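Local coordinates for geranylgeranyl pyrophosphate synthase (PDB 3LMD), which probably builds long-chain prenyl diphosphates for isoprenoid biosynthesis by adding isoprene units head to tail, with the help of divalent metal ions, at residues S86-K91 and S334-A339; M177-G182 and T193-E198; D187-Y192 and P268-L273; P219-A224 and R330-T335. All coordinates share one frame; numbering follows the deposited sequence. Where two conformers were deposited one is given.

Interaction 1: residues S86-K91 and S334-A339; sequences SEFGEK and STVKEA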
loop_
_atom_site.group_PDB
_atom_site.type_symbol
_atom_site.label_atom_id
_atom_site.label_comp_id
_atom_site.label_asym_id
_atom_site.label_seq_id
_atom_site.Cartn_x
_atom_site.Cartn_y
_atom_site.Cartn_z
ATOM N N SER A 86 -15.803 -6.882 -20.701
ATOM C CA SER A 86 -14.982 -6.821 -21.913
ATOM C C SER A 86 -15.749 -7.353 -23.132
ATOM O O SER A 86 -15.418 -7.035 -24.257
ATOM C CB SER A 86 -13.655 -7.584 -21.753
ATOM O OG SER A 86 -13.844 -8.987 -21.921
ATOM N N GLU A 87 -16.790 -8.130 -22.903
ATOM C CA GLU A 87 -17.567 -8.691 -24.027
ATOM C C GLU A 87 -18.223 -7.589 -24.845
ATOM O O GLU A 87 -18.680 -7.841 -25.962
ATOM C CB GLU A 87 -18.618 -9.690 -23.529
ATOM C CG GLU A 87 -18.002 -10.983 -23.020
ATOM C CD GLU A 87 -17.474 -11.877 -24.175
ATOM O OE1 GLU A 87 -17.681 -11.532 -25.350
ATOM O OE2 GLU A 87 -16.890 -12.937 -23.905
ATOM N N PHE A 88 -18.237 -6.361 -24.316
ATOM C CA PHE A 88 -18.856 -5.248 -25.023
ATOM C C PHE A 88 -17.893 -4.468 -25.903
ATOM O O PHE A 88 -18.298 -3.516 -26.549
ATOM C CB PHE A 88 -19.600 -4.288 -24.058
ATOM C CG PHE A 88 -20.820 -4.893 -23.434
ATOM C CD1 PHE A 88 -22.045 -4.860 -24.086
ATOM C CD2 PHE A 88 -20.731 -5.548 -22.204
ATOM C CE1 PHE A 88 -23.177 -5.449 -23.501
ATOM C CE2 PHE A 88 -21.814 -6.123 -21.609
ATOM C CZ PHE A 88 -23.076 -6.091 -22.263
ATOM N N GLY A 89 -16.622 -4.849 -25.938
ATOM C CA GLY A 89 -15.661 -4.078 -26.746
ATOM C C GLY A 89 -15.255 -4.885 -27.980
ATOM O O GLY A 89 -15.723 -5.998 -28.170
ATOM N N GLU A 90 -14.356 -4.343 -28.793
ATOM C CA GLU A 90 -13.874 -5.041 -29.988
ATOM C C GLU A 90 -12.834 -6.119 -29.686
ATOM O O GLU A 90 -12.587 -6.991 -30.512
ATOM C CB GLU A 90 -13.273 -4.043 -30.990
ATOM C CG GLU A 90 -14.094 -2.784 -31.207
ATOM C CD GLU A 90 -13.454 -1.845 -32.229
ATOM O OE1 GLU A 90 -12.863 -2.346 -33.210
ATOM O OE2 GLU A 90 -13.544 -0.607 -32.054
ATOM N N LYS A 91 -12.192 -6.056 -28.522
ATOM C CA LYS A 91 -11.227 -7.084 -28.178
ATOM C C LYS A 91 -11.526 -7.712 -26.816
ATOM O O LYS A 91 -10.766 -7.515 -25.871
ATOM C CB LYS A 91 -9.816 -6.497 -28.176
ATOM C CG LYS A 91 -9.534 -5.609 -29.402
ATOM C CD LYS A 91 -8.070 -5.219 -29.521
ATOM C CE LYS A 91 -7.743 -4.797 -30.954
ATOM N NZ LYS A 91 -6.353 -4.278 -31.093
ATOM N N SER A 334 -28.048 -8.385 -25.582
ATOM C CA SER A 334 -27.128 -9.510 -25.782
ATOM C C SER A 334 -27.269 -10.447 -24.616
ATOM O O SER A 334 -27.828 -10.096 -23.571
ATOM C CB SER A 334 -25.673 -9.041 -25.871
ATOM O OG SER A 334 -25.264 -8.445 -24.631
ATOM N N THR A 335 -26.763 -11.656 -24.767
ATOM C CA THR A 335 -26.793 -12.618 -23.703
ATOM C C THR A 335 -25.898 -12.171 -22.576
ATOM O O THR A 335 -26.122 -12.522 -21.458
ATOM C CB THR A 335 -26.322 -14.000 -24.123
ATOM O OG1 THR A 335 -25.043 -13.910 -24.719
ATOM C CG2 THR A 335 -27.264 -14.604 -25.063
ATOM N N VAL A 336 -24.871 -11.414 -22.888
ATOM C CA VAL A 336 -24.003 -10.939 -21.796
ATOM C C VAL A 336 -24.773 -9.885 -21.010
ATOM O O VAL A 336 -24.752 -9.883 -19.790
ATOM C CB VAL A 336 -22.677 -10.386 -22.296
ATOM C CG1 VAL A 336 -21.823 -9.813 -21.099
ATOM C CG2 VAL A 336 -21.890 -11.507 -22.973
ATOM N N LYS A 337 -25.464 -8.985 -21.708
ATOM C CA LYS A 337 -26.304 -8.017 -20.981
ATOM C C LYS A 337 -27.267 -8.711 -20.032
ATOM O O LYS A 337 -27.439 -8.284 -18.879
ATOM C CB LYS A 337 -27.069 -7.110 -21.954
ATOM C CG LYS A 337 -28.025 -6.117 -21.288
ATOM C CD LYS A 337 -28.396 -4.971 -22.243
ATOM C CE LYS A 337 -29.845 -4.511 -22.006
ATOM N NZ LYS A 337 -30.142 -3.295 -22.850
ATOM N N GLU A 338 -27.913 -9.777 -20.505
ATOM C CA GLU A 338 -28.911 -10.462 -19.690
ATOM C C GLU A 338 -28.281 -11.267 -18.546
ATOM O O GLU A 338 -28.904 -11.441 -17.506
ATOM C CB GLU A 338 -29.811 -11.373 -20.553
ATOM C CG GLU A 338 -30.798 -10.591 -21.476
ATOM C CD GLU A 338 -31.527 -9.427 -20.771
ATOM O OE1 GLU A 338 -32.153 -9.631 -19.700
ATOM O OE2 GLU A 338 -31.479 -8.299 -21.297
ATOM N N ALA A 339 -27.057 -11.765 -18.752
ATOM C CA ALA A 339 -26.309 -12.429 -17.680
ATOM C C ALA A 339 -25.985 -11.418 -16.554
ATOM O O ALA A 339 -26.066 -11.745 -15.361
ATOM C CB ALA A 339 -24.992 -13.024 -18.251
#
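Phe88 reaches across from the loop after helix 77-86 to the first turn of helix 335-349, where Val336, Ser334 and Lys337 receive its ring. CG is anti to the carbonyl carbon (chi1 -68°); CB and CG lie short of the partner, and the far end of the ring makes the contact. CE2 of Phe88 rests on Val336 CG1 at 3.7 Å. On the other flank CE1 of Phe88 approaches Ser334 OG at 3.8 Å, and CZ, between them, points at the backbone of Lys337, whose CA lies in the ring plane at its edge. Beside the ring, Glu87 lays CB against Val336 CG2 at 3.8 Å, so the two methyls of Val336 are shared between neighbouring residues of the turn. Leu36 of helix 34-55 touches both Glu87 and Val336 and extends this apolar patch.

No hydrogen bond joins the segments. Ser334 OG, beside the ring, is engaged within its own segment: it accepts from Lys337 N at 3.0 Å and a nearly straight 166°. The arrangement is that of an N-capped helix start, its capping serine and first turn packed against an aromatic residue from an interhelical turn of the all-helical prenyl synthase fold.

Interaction 2: residues M177-G182 and T193-E198; sequences MRETVG and TNVIRE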
loop_
_atom_site.group_PDB
_atom_site.type_symbol
_atom_site.label_atom_id
_atom_site.label_comp_id
_atom_site.label_asym_id
_atom_site.label_seq_id
_atom_site.Cartn_x
_atom_site.Cartn_y
_atom_site.Cartn_z
ATOM N N MET A 177 -11.184 3.866 6.284
ATOM C CA MET A 177 -10.958 4.905 7.330
ATOM C C MET A 177 -12.298 5.415 7.851
ATOM O O MET A 177 -12.465 5.626 9.040
ATOM C CB MET A 177 -10.146 6.100 6.761
ATOM C CG MET A 177 -9.685 7.099 7.855
ATOM S SD MET A 177 -8.377 6.414 8.962
ATOM C CE MET A 177 -6.977 6.851 7.969
ATOM N N ARG A 178 -13.250 5.613 6.944
ATOM C CA ARG A 178 -14.595 6.073 7.327
ATOM C C ARG A 178 -15.262 5.078 8.275
ATOM O O ARG A 178 -15.859 5.443 9.297
ATOM C CB ARG A 178 -15.476 6.282 6.073
ATOM C CG ARG A 178 -16.857 6.930 6.380
ATOM C CD ARG A 178 -17.740 6.995 5.127
ATOM N NE ARG A 178 -17.170 7.770 4.015
ATOM C CZ ARG A 178 -17.337 9.088 3.871
ATOM N NH1 ARG A 178 -18.000 9.791 4.800
ATOM N NH2 ARG A 178 -16.810 9.714 2.836
ATOM N N GLU A 179 -15.164 3.808 7.942
ATOM C CA GLU A 179 -15.729 2.797 8.824
ATOM C C GLU A 179 -15.013 2.784 10.185
ATOM O O GLU A 179 -15.654 2.626 11.233
ATOM C CB GLU A 179 -15.627 1.419 8.176
ATOM C CG GLU A 179 -16.214 0.302 9.044
ATOM C CD GLU A 179 -16.060 -1.041 8.377
ATOM O OE1 GLU A 179 -14.966 -1.306 7.831
ATOM O OE2 GLU A 179 -17.034 -1.819 8.380
ATOM N N THR A 180 -13.692 2.937 10.157
ATOM C CA THR A 180 -12.876 2.981 11.379
ATOM C C THR A 180 -13.218 4.161 12.298
ATOM O O THR A 180 -13.369 3.973 13.502
ATOM C CB THR A 180 -11.355 2.994 11.071
ATOM O OG1 THR A 180 -11.019 1.799 10.366
ATOM C CG2 THR A 180 -10.542 3.023 12.372
ATOM N N VAL A 181 -13.342 5.371 11.755
ATOM C CA VAL A 181 -13.691 6.535 12.599
ATOM C C VAL A 181 -15.167 6.583 13.006
ATOM O O VAL A 181 -15.522 7.208 14.005
ATOM C CB VAL A 181 -13.322 7.894 11.943
ATOM C CG1 VAL A 181 -11.835 7.915 11.536
ATOM C CG2 VAL A 181 -14.220 8.172 10.765
ATOM N N GLY A 182 -16.043 5.956 12.226
ATOM C CA GLY A 182 -17.447 5.952 12.596
ATOM C C GLY A 182 -18.249 7.120 12.085
ATOM O O GLY A 182 -17.725 8.017 11.422
ATOM N N THR A 193 -24.226 4.186 3.937
ATOM C CA THR A 193 -24.245 4.172 2.470
ATOM C C THR A 193 -22.869 4.532 1.899
ATOM O O THR A 193 -22.393 3.885 0.944
ATOM C CB THR A 193 -25.300 5.138 1.904
ATOM O OG1 THR A 193 -26.594 4.689 2.303
ATOM C CG2 THR A 193 -25.238 5.180 0.352
ATOM N N ASN A 194 -22.238 5.546 2.476
ATOM C CA ASN A 194 -20.902 5.987 2.033
ATOM C C ASN A 194 -19.854 4.919 2.256
ATOM O O ASN A 194 -19.010 4.688 1.405
ATOM C CB ASN A 194 -20.468 7.257 2.777
ATOM C CG ASN A 194 -21.240 8.481 2.340
ATOM O OD1 ASN A 194 -21.712 8.548 1.228
ATOM N ND2 ASN A 194 -21.373 9.445 3.224
ATOM N N VAL A 195 -19.893 4.274 3.424
ATOM C CA VAL A 195 -18.978 3.177 3.679
ATOM C C VAL A 195 -19.071 2.068 2.623
ATOM O O VAL A 195 -18.041 1.645 2.093
ATOM C CB VAL A 195 -19.134 2.595 5.083
ATOM C CG1 VAL A 195 -18.289 1.310 5.199
ATOM C CG2 VAL A 195 -18.680 3.643 6.138
ATOM N N ILE A 196 -20.285 1.605 2.307
ATOM C CA ILE A 196 -20.439 0.529 1.314
ATOM C C ILE A 196 -20.029 0.982 -0.089
ATOM O O ILE A 196 -19.328 0.258 -0.788
ATOM C CB ILE A 196 -21.869 -0.032 1.269
ATOM C CG1 ILE A 196 -22.304 -0.474 2.665
ATOM C CG2 ILE A 196 -21.959 -1.195 0.258
ATOM C CD1 ILE A 196 -21.364 -1.422 3.310
ATOM N N ARG A 197 -20.441 2.176 -0.483
ATOM C CA ARG A 197 -20.047 2.711 -1.807
ATOM C C ARG A 197 -18.516 2.709 -1.955
ATOM O O ARG A 197 -17.976 2.323 -3.003
ATOM C CB ARG A 197 -20.573 4.136 -1.991
ATOM C CG ARG A 197 -20.261 4.755 -3.356
ATOM C CD ARG A 197 -20.798 6.218 -3.460
ATOM N NE ARG A 197 -20.422 7.009 -2.284
ATOM C CZ ARG A 197 -19.239 7.597 -2.111
ATOM N NH1 ARG A 197 -18.300 7.502 -3.053
ATOM N NH2 ARG A 197 -18.991 8.274 -0.988
ATOM N N GLU A 198 -17.811 3.157 -0.910
ATOM C CA GLU A 198 -16.340 3.261 -0.956
ATOM C C GLU A 198 -15.597 1.948 -0.752
ATOM O O GLU A 198 -14.680 1.622 -1.506
ATOM C CB GLU A 198 -15.833 4.293 0.062
ATOM C CG GLU A 198 -16.324 5.702 -0.280
ATOM C CD GLU A 198 -16.182 6.661 0.892
ATOM O OE1 GLU A 198 -16.007 6.195 2.029
ATOM O OE2 GLU A 198 -16.287 7.879 0.675
#
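Arg178 sends CG anti to the backbone N (chi1 -173°) and runs extended to CD, then bends at chi3 (-60°), which swings the guanidinium across to the carboxylate of Glu198, the side chains crossing at about a right angle. The contact joins two roughly antiparallel helices, 148° between segment directions and 9.5 Å between axes, consecutive members of the all-helical prenyl synthase fold. The grip is side-on and bidentate: NE of Arg178 donates to Glu198 OE1 at 2.8 Å, close to the guanidinium plane, while NH2 of Arg178 reaches the syn lone pair of Glu198 OE2 at 2.9 Å. Arg197 adds a weak bond to the same OE2, so the shared carboxylate probably offsets two nearby positive charges.

Closer to the backbone, the aliphatic part of Arg178 slides past Val195, whose CG2 lies 3.6 Å from Arg178 CD. Val195 CG1 turns to CB of Glu179. The carboxylate of Glu179 pairs with Lys199 and lies near Asp115 and Asp119, which bind calcium in a structure of this protein. Phe61 of the second subunit packs on Arg178. Over one face of the guanidinium, toward its rim, sits Asn194 CB, 3.6 Å from Arg178 NE.

Interaction 3: residues D187-Y192 and P268-L273; sequences DPIEHY and PVLYAL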
loop_
_atom_site.group_PDB
_atom_site.type_symbol
_atom_site.label_atom_id
_atom_site.label_comp_id
_atom_site.label_asym_id
_atom_site.label_seq_id
_atom_site.Cartn_x
_atom_site.Cartn_y
_atom_site.Cartn_z
ATOM N N ASP A 187 -25.538 11.748 9.628
ATOM C CA ASP A 187 -26.675 10.855 9.527
ATOM C C ASP A 187 -26.167 9.409 9.380
ATOM O O ASP A 187 -25.378 9.104 8.478
ATOM C CB ASP A 187 -27.543 11.241 8.341
ATOM C CG ASP A 187 -28.816 10.419 8.269
ATOM O OD1 ASP A 187 -28.710 9.177 8.228
ATOM O OD2 ASP A 187 -29.919 11.006 8.252
ATOM N N PRO A 188 -26.593 8.522 10.286
ATOM C CA PRO A 188 -26.084 7.138 10.305
ATOM C C PRO A 188 -26.372 6.341 9.009
ATOM O O PRO A 188 -25.615 5.437 8.659
ATOM C CB PRO A 188 -26.820 6.503 11.500
ATOM C CG PRO A 188 -27.418 7.686 12.300
ATOM C CD PRO A 188 -27.584 8.802 11.356
ATOM N N ILE A 189 -27.445 6.669 8.301
ATOM C CA ILE A 189 -27.769 5.964 7.068
ATOM C C ILE A 189 -26.899 6.448 5.896
ATOM O O ILE A 189 -26.471 5.654 5.069
ATOM C CB ILE A 189 -29.266 6.091 6.729
ATOM C CG1 ILE A 189 -30.077 5.235 7.711
ATOM C CG2 ILE A 189 -29.527 5.655 5.267
ATOM C CD1 ILE A 189 -31.569 5.597 7.789
ATOM N N GLU A 190 -26.649 7.750 5.838
ATOM C CA GLU A 190 -25.658 8.322 4.908
ATOM C C GLU A 190 -24.260 7.741 5.157
ATOM O O GLU A 190 -23.519 7.447 4.210
ATOM C CB GLU A 190 -25.600 9.849 5.051
ATOM C CG GLU A 190 -26.868 10.545 4.605
ATOM C CD GLU A 190 -26.738 12.067 4.589
ATOM O OE1 GLU A 190 -25.700 12.595 5.043
ATOM O OE2 GLU A 190 -27.683 12.734 4.117
ATOM N N HIS A 191 -23.880 7.619 6.427
ATOM C CA HIS A 191 -22.604 7.003 6.788
ATOM C C HIS A 191 -22.518 5.574 6.258
ATOM O O HIS A 191 -21.540 5.187 5.623
ATOM C CB HIS A 191 -22.431 6.990 8.317
ATOM C CG HIS A 191 -21.216 6.251 8.786
ATOM N ND1 HIS A 191 -19.936 6.743 8.625
ATOM C CD2 HIS A 191 -21.083 5.051 9.404
ATOM C CE1 HIS A 191 -19.071 5.888 9.142
ATOM N NE2 HIS A 191 -19.744 4.858 9.631
ATOM N N TYR A 192 -23.545 4.779 6.547
ATOM C CA TYR A 192 -23.575 3.401 6.130
ATOM C C TYR A 192 -23.463 3.348 4.622
ATOM O O TYR A 192 -22.708 2.567 4.092
ATOM C CB TYR A 192 -24.891 2.735 6.579
ATOM C CG TYR A 192 -25.207 1.405 5.915
ATOM C CD1 TYR A 192 -24.830 0.210 6.505
ATOM C CD2 TYR A 192 -25.963 1.353 4.740
ATOM C CE1 TYR A 192 -25.134 -1.012 5.917
ATOM C CE2 TYR A 192 -26.268 0.150 4.133
ATOM C CZ TYR A 192 -25.868 -1.036 4.736
ATOM O OH TYR A 192 -26.173 -2.247 4.151
ATOM N N PRO A 268 -31.244 -2.121 7.629
ATOM C CA PRO A 268 -32.587 -2.340 8.215
ATOM C C PRO A 268 -32.681 -1.891 9.678
ATOM O O PRO A 268 -33.741 -1.448 10.138
ATOM C CB PRO A 268 -32.755 -3.855 8.174
ATOM C CG PRO A 268 -31.693 -4.364 7.208
ATOM C CD PRO A 268 -30.603 -3.371 7.196
ATOM N N VAL A 269 -31.597 -2.056 10.424
ATOM C CA VAL A 269 -31.580 -1.665 11.822
ATOM C C VAL A 269 -31.625 -0.162 11.941
ATOM O O VAL A 269 -32.325 0.377 12.800
ATOM C CB VAL A 269 -30.297 -2.186 12.574
ATOM C CG1 VAL A 269 -30.398 -1.854 14.105
ATOM C CG2 VAL A 269 -30.119 -3.649 12.349
ATOM N N LEU A 270 -30.883 0.532 11.082
ATOM C CA LEU A 270 -30.849 1.987 11.136
ATOM C C LEU A 270 -32.216 2.570 10.769
ATOM O O LEU A 270 -32.653 3.552 11.347
ATOM C CB LEU A 270 -29.789 2.556 10.179
ATOM C CG LEU A 270 -28.361 2.072 10.518
ATOM C CD1 LEU A 270 -27.371 2.489 9.390
ATOM C CD2 LEU A 270 -27.954 2.664 11.865
ATOM N N TYR A 271 -32.869 1.999 9.770
ATOM C CA TYR A 271 -34.240 2.441 9.446
ATOM C C TYR A 271 -35.206 2.226 10.640
ATOM O O TYR A 271 -35.995 3.128 10.986
ATOM C CB TYR A 271 -34.744 1.663 8.242
ATOM C CG TYR A 271 -34.327 2.260 6.911
ATOM C CD1 TYR A 271 -34.477 3.621 6.649
ATOM C CD2 TYR A 271 -33.822 1.462 5.918
ATOM C CE1 TYR A 271 -34.113 4.153 5.413
ATOM C CE2 TYR A 271 -33.450 1.986 4.687
ATOM C CZ TYR A 271 -33.597 3.319 4.445
ATOM O OH TYR A 271 -33.237 3.803 3.206
ATOM N N ALA A 272 -35.127 1.052 11.264
ATOM C CA ALA A 272 -36.010 0.720 12.408
ATOM C C ALA A 272 -35.761 1.679 13.561
ATOM O O ALA A 272 -36.698 2.152 14.199
ATOM C CB ALA A 272 -35.811 -0.737 12.856
ATOM N N LEU A 273 -34.492 1.999 13.812
ATOM C CA LEU A 273 -34.128 2.986 14.860
ATOM C C LEU A 273 -34.685 4.397 14.667
ATOM O O LEU A 273 -34.694 5.202 15.606
ATOM C CB LEU A 273 -32.576 3.086 14.980
ATOM C CG LEU A 273 -31.931 1.937 15.738
ATOM C CD1 LEU A 273 -30.388 1.929 15.505
ATOM C CD2 LEU A 273 -32.265 2.022 17.231
#
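Leu270 is the main bump of this contact, pushing its forked end into a shallow hollow on the first turn of helix 188-214. With CG anti to the carbonyl carbon (chi1 -61°), the fork is directed at Pro188, which both methyls touch. CD1 of Leu270 enters between Pro188 and Tyr192, 3.5 Å from Pro188 O and 3.8 Å from Tyr192 CB, while CD2 brushes the proline ring at CB. The third wall of the hollow is Ile189, whose CG1 lies 3.7 Å from Leu270 CB.

Ile189 is in turn a bump directed at the second helix. Its chain continues beyond CG1, and the side chains of Ile189 and Tyr271 cross at about a right angle, CD1 of Ile189 lying 3.7 Å from CD1 of Tyr271. Leu270 and Ile189 thus slide past each other in opposite directions, the leucine toward Pro188 O and the isoleucine toward the ring of Tyr271. No hydrogen bond crosses the interface. Asp187 caps the helix start within its own segment, OD1 accepting from Ile189 N at 2.8 Å.

The short segments run nearly antiparallel, 169° between their directions, and pack at the protein surface. Toward the interior, Tyr192 touches Ile238 of helix 219-246 and hydrogen-bonds through OH to Asp241 there; Tyr271 rests on Ala312 and Glu316 of helix 309-328, tying the pair into the helical bundle.

Interaction 4: residues P219-A224 and R330-T335; sequences PEHIDA and RLPDST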
loop_
_atom_site.group_PDB
_atom_site.type_symbol
_atom_site.label_atom_id
_atom_site.label_comp_id
_atom_site.label_asym_id
_atom_site.label_seq_id
_atom_site.Cartn_x
_atom_site.Cartn_y
_atom_site.Cartn_z
ATOM N N PRO A 219 -17.101 4.666 -25.119
ATOM C CA PRO A 219 -17.109 5.447 -23.866
ATOM C C PRO A 219 -18.411 5.313 -23.065
ATOM O O PRO A 219 -18.365 5.141 -21.842
ATOM C CB PRO A 219 -16.928 6.890 -24.340
ATOM C CG PRO A 219 -16.148 6.766 -25.634
ATOM C CD PRO A 219 -16.588 5.453 -26.266
ATOM N N GLU A 220 -19.549 5.382 -23.748
ATOM C CA GLU A 220 -20.852 5.263 -23.108
ATOM C C GLU A 220 -21.033 3.875 -22.501
ATOM O O GLU A 220 -21.655 3.724 -21.457
ATOM C CB GLU A 220 -21.987 5.563 -24.106
ATOM C CG GLU A 220 -22.083 7.056 -24.496
ATOM C CD GLU A 220 -22.400 7.980 -23.309
ATOM O OE1 GLU A 220 -21.607 8.910 -23.043
ATOM O OE2 GLU A 220 -23.432 7.770 -22.634
ATOM N N HIS A 221 -20.483 2.863 -23.160
ATOM C CA HIS A 221 -20.634 1.508 -22.679
ATOM C C HIS A 221 -19.691 1.268 -21.511
ATOM O O HIS A 221 -20.069 0.607 -20.552
ATOM C CB HIS A 221 -20.402 0.487 -23.792
ATOM C CG HIS A 221 -21.389 0.593 -24.913
ATOM N ND1 HIS A 221 -21.181 0.019 -26.149
ATOM C CD2 HIS A 221 -22.590 1.214 -24.981
ATOM C CE1 HIS A 221 -22.218 0.277 -26.929
ATOM N NE2 HIS A 221 -23.090 0.994 -26.242
ATOM N N ILE A 222 -18.483 1.811 -21.602
ATOM C CA ILE A 222 -17.538 1.766 -20.483
ATOM C C ILE A 222 -18.178 2.429 -19.257
ATOM O O ILE A 222 -18.158 1.875 -18.149
ATOM C CB ILE A 222 -16.243 2.509 -20.820
ATOM C CG1 ILE A 222 -15.475 1.813 -21.967
ATOM C CG2 ILE A 222 -15.339 2.649 -19.573
ATOM C CD1 ILE A 222 -14.240 2.681 -22.450
ATOM N N ASP A 223 -18.755 3.610 -19.465
ATOM C CA ASP A 223 -19.394 4.341 -18.376
ATOM C C ASP A 223 -20.579 3.561 -17.790
ATOM O O ASP A 223 -20.771 3.516 -16.567
ATOM C CB ASP A 223 -19.851 5.728 -18.849
ATOM C CG ASP A 223 -20.195 6.646 -17.688
ATOM O OD1 ASP A 223 -19.265 7.021 -16.948
ATOM O OD2 ASP A 223 -21.393 6.968 -17.509
ATOM N N ALA A 224 -21.388 2.956 -18.658
ATOM C CA ALA A 224 -22.540 2.205 -18.192
ATOM C C ALA A 224 -22.113 1.003 -17.344
ATOM O O ALA A 224 -22.775 0.660 -16.367
ATOM C CB ALA A 224 -23.382 1.726 -19.386
ATOM N N ARG A 330 -28.300 1.305 -21.283
ATOM C CA ARG A 330 -27.318 1.983 -22.121
ATOM C C ARG A 330 -26.494 1.031 -22.996
ATOM O O ARG A 330 -25.721 1.468 -23.864
ATOM C CB ARG A 330 -26.383 2.847 -21.271
ATOM C CG ARG A 330 -27.098 3.898 -20.400
ATOM C CD ARG A 330 -26.120 4.476 -19.385
ATOM N NE ARG A 330 -25.159 5.384 -20.013
ATOM C CZ ARG A 330 -24.116 5.893 -19.376
ATOM N NH1 ARG A 330 -23.907 5.559 -18.106
ATOM N NH2 ARG A 330 -23.281 6.727 -19.994
ATOM N N LEU A 331 -26.659 -0.265 -22.763
ATOM C CA LEU A 331 -25.837 -1.279 -23.418
ATOM C C LEU A 331 -26.694 -2.020 -24.435
ATOM O O LEU A 331 -27.920 -2.162 -24.249
ATOM C CB LEU A 331 -25.317 -2.311 -22.384
ATOM C CG LEU A 331 -24.391 -1.736 -21.308
ATOM C CD1 LEU A 331 -24.087 -2.794 -20.221
ATOM C CD2 LEU A 331 -23.095 -1.213 -21.932
ATOM N N PRO A 332 -26.044 -2.534 -25.483
ATOM C CA PRO A 332 -26.746 -3.312 -26.490
ATOM C C PRO A 332 -27.242 -4.636 -25.950
ATOM O O PRO A 332 -26.573 -5.323 -25.143
ATOM C CB PRO A 332 -25.682 -3.541 -27.575
ATOM C CG PRO A 332 -24.407 -3.453 -26.890
ATOM C CD PRO A 332 -24.621 -2.362 -25.820
ATOM N N ASP A 333 -28.419 -4.997 -26.423
ATOM C CA ASP A 333 -29.056 -6.225 -26.062
ATOM C C ASP A 333 -28.151 -7.394 -26.464
ATOM O O ASP A 333 -27.516 -7.361 -27.531
ATOM C CB ASP A 333 -30.427 -6.253 -26.739
ATOM C CG ASP A 333 -31.197 -4.922 -26.529
ATOM O OD1 ASP A 333 -30.699 -4.039 -25.773
ATOM O OD2 ASP A 333 -32.289 -4.746 -27.107
ATOM N N SER A 334 -28.048 -8.385 -25.582
ATOM C CA SER A 334 -27.128 -9.510 -25.782
ATOM C C SER A 334 -27.269 -10.447 -24.616
ATOM O O SER A 334 -27.828 -10.096 -23.571
ATOM C CB SER A 334 -25.673 -9.041 -25.871
ATOM O OG SER A 334 -25.264 -8.445 -24.631
ATOM N N THR A 335 -26.763 -11.656 -24.767
ATOM C CA THR A 335 -26.793 -12.618 -23.703
ATOM C C THR A 335 -25.898 -12.171 -22.576
ATOM O O THR A 335 -26.122 -12.522 -21.458
ATOM C CB THR A 335 -26.322 -14.000 -24.123
ATOM O OG1 THR A 335 -25.043 -13.910 -24.719
ATOM C CG2 THR A 335 -27.264 -14.604 -25.063
HETATM O O HOH W 1 -25.382 6.105 -22.768
HETATM O O HOH W 2 -20.745 9.041 -20.173
HETATM O O HOH W 3 -25.794 0.926 -26.936
#
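A salt-bridge network pins the loop between helices 309-328 and 335-349 to the first turns of helix 219-246, with Arg330 at its centre. The arginine is anchored at its base by Ala224, whose CB lies 3.7 Å from Arg330 CB, and its bend at chi3 (73°) lays the guanidinium over the helix, one face above Glu220 O. NH1 and NH2 of Arg330 both grip a single oxygen, Asp223 OD2, end-on at 2.9 and 3.1 Å, reaching it on the anti side and from opposite faces of the carboxylate. NH2 of Arg330 donates again to Glu220 OE2 at 2.8 Å, arriving from above that carboxylate's plane although the acceptor lies in the guanidinium's own. A water bridges Glu220 OE2 to NE of Arg330, so the cation is held along much of its rim.

The next residues of the loop pack on His221. Leu331 CD2 abuts His221 CB at 3.7 Å, and Pro332 CD sits over one face of the imidazole in a CH-pi contact, 3.9 Å from the ring centroid. A further water links NE2 of His221 with the carbonyl oxygen of Arg330.

Glu327 gives Arg330 NH1 another salt bridge from the end of helix 309-328. Phe88 of the loop after helix 77-86 packs on Leu331 and Pro332, and Ile222 turns to Tyr209 and Met213 of helix 188-214.

Interactions 1 and 4 meet at one end of the molecule and share Ser334 and Thr335: the loop and helix start there are held by an apolar patch in the first and mostly by charge and water in the second. Lys337 also hydrogen-bonds to Leu331 O, joining the two. On the opposite side of the chain's centre from interaction 1, interactions 2 and 3 both use helix 188-214, His191 packing against 177-182 between them. Interaction 2 is the buried one, yet its heart is an ion pair; interaction 3, at the surface, rests on apolar side chains, with no hydrogen bond across. Interactions 1 and 4 are partly buried; of the four contacts, only 2 has the other subunit within reach.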